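Local coordinates for odorant-binding protein (Phormia regina, PDB 5DIC) that binds fatty acids such as palmitate and, as a secreted odorant-binding protein of the fly's oral disk, probably carries them in solution, at residues G62-E66 and A67-E71. Sequence-based numbering, arbitrary orientation.
Sequences GVVQE and AVVLE
Val-69 overlaps Val-64 through one methyl branch, its CG2 lying 3.7 Å from CG1 of Val-64. The two side chains cross at about a right angle. In Val-69, CG1 stands anti to the backbone N (chi1 171°), which leaves CG2 beside that N and directed back at the strand. Val-69 CG2 also rests 3.4 Å from the carbonyl O of Gln-65. Gln-65 O accepts a nearly straight bond from Val-69 N at 3.1 Å, and a weak one from Val-68 N. This is the first turn of the helix, with Gln-65 at the N-cap position. The side chain of Gln-65 folds back along the strand, and its NE2 donates to Val-63 O at 3.0 Å from above the carbonyl plane. One residue on, Leu-70 N bonds to Glu-66 O at 2.9 Å, and CG of Leu-70 packs against that oxygen. The Glu-66 side chain is extended beyond CG, and its OE2 forms a salt bridge with Lys-90 NZ. The side chain of Val-69 is about 4 Å from a bound palmitic acid, so Val-69 lines part of the fatty-acid site. The contact joins strand 63-64 to helix 66-77, with helix 79-89 packing on Val-64, Val-69 and Leu-70.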
loop_
_atom_site.group_PDB
_atom_site.type_symbol
_atom_site.label_atom_id
_atom_site.label_comp_id
_atom_site.label_asym_id
_atom_site.label_seq_id
_atom_site.Cartn_x
_atom_site.Cartn_y
_atom_site.Cartn_z
ATOM N N GLY A 62 1.677 -12.027 -0.845
ATOM C CA GLY A 62 0.511 -11.866 -0.003
ATOM C C GLY A 62 0.807 -11.796 1.487
ATOM O O GLY A 62 -0.145 -11.742 2.272
ATOM N N VAL A 63 2.082 -11.794 1.868
ATOM C CA VAL A 63 2.492 -11.803 3.271
ATOM C C VAL A 63 3.043 -10.410 3.608
ATOM O O VAL A 63 3.900 -9.893 2.903
ATOM C CB VAL A 63 3.581 -12.881 3.500
ATOM C CG1 VAL A 63 4.036 -12.877 4.952
ATOM C CG2 VAL A 63 3.075 -14.253 3.078
ATOM N N VAL A 64 2.548 -9.836 4.692
ATOM C CA VAL A 64 3.028 -8.534 5.139
ATOM C C VAL A 64 4.406 -8.655 5.760
ATOM O O VAL A 64 4.644 -9.536 6.609
ATOM C CB VAL A 64 2.023 -7.877 6.083
ATOM C CG1 VAL A 64 2.563 -6.559 6.581
ATOM C CG2 VAL A 64 0.665 -7.709 5.410
ATOM N N GLN A 65 5.324 -7.794 5.316
ATOM C CA GLN A 65 6.710 -7.807 5.802
ATOM C C GLN A 65 6.784 -6.896 7.018
ATOM O O GLN A 65 6.874 -5.667 6.891
ATOM C CB GLN A 65 7.673 -7.387 4.727
ATOM C CG GLN A 65 7.575 -8.254 3.493
ATOM C CD GLN A 65 7.743 -9.706 3.797
ATOM O OE1 GLN A 65 8.735 -10.092 4.448
ATOM N NE2 GLN A 65 6.727 -10.524 3.472
ATOM N N GLU A 66 6.643 -7.493 8.197
ATOM C CA GLU A 66 6.315 -6.723 9.386
ATOM C C GLU A 66 7.420 -5.757 9.804
ATOM O O GLU A 66 7.125 -4.637 10.211
ATOM C CB GLU A 66 5.994 -7.668 10.536
ATOM C CG GLU A 66 4.799 -8.544 10.219
ATOM C CD GLU A 66 4.438 -9.489 11.311
ATOM O OE1 GLU A 66 4.723 -9.188 12.494
ATOM O OE2 GLU A 66 3.864 -10.538 10.960
ATOM N N ALA A 67 8.671 -6.160 9.695
ATOM C CA ALA A 67 9.751 -5.287 10.094
ATOM C C ALA A 67 9.803 -4.026 9.239
ATOM O O ALA A 67 10.110 -2.948 9.748
ATOM C CB ALA A 67 11.095 -6.026 10.058
ATOM N N VAL A 68 9.498 -4.155 7.951
ATOM C CA VAL A 68 9.512 -3.011 7.061
ATOM C C VAL A 68 8.342 -2.082 7.347
ATOM O O VAL A 68 8.513 -0.868 7.411
ATOM C CB VAL A 68 9.578 -3.435 5.588
ATOM C CG1 VAL A 68 9.537 -2.220 4.695
ATOM C CG2 VAL A 68 10.830 -4.249 5.318
ATOM N N VAL A 69 7.170 -2.661 7.574
ATOM C CA VAL A 69 6.018 -1.854 7.964
ATOM C C VAL A 69 6.336 -1.074 9.238
ATOM O O VAL A 69 6.039 0.107 9.321
ATOM C CB VAL A 69 4.769 -2.744 8.114
ATOM C CG1 VAL A 69 3.636 -1.949 8.740
ATOM C CG2 VAL A 69 4.366 -3.313 6.766
ATOM N N LEU A 70 6.876 -1.762 10.245
ATOM C CA LEU A 70 7.249 -1.065 11.465
ATOM C C LEU A 70 8.282 0.029 11.234
ATOM O O LEU A 70 8.161 1.135 11.767
ATOM C CB LEU A 70 7.761 -2.066 12.509
ATOM C CG LEU A 70 6.656 -2.925 13.124
ATOM C CD1 LEU A 70 7.254 -4.187 13.723
ATOM C CD2 LEU A 70 5.868 -2.173 14.187
ATOM N N GLU A 71 9.303 -0.260 10.456
ATOM C CA GLU A 71 10.330 0.756 10.195
ATOM C C GLU A 71 9.725 2.015 9.582
ATOM O O GLU A 71 10.098 3.137 9.942
ATOM C CB GLU A 71 11.420 0.235 9.272
ATOM C CG GLU A 71 12.570 1.217 9.001
ATOM C CD GLU A 71 13.469 1.445 10.197
ATOM O OE1 GLU A 71 13.514 0.587 11.105
ATOM O OE2 GLU A 71 14.156 2.486 10.210
#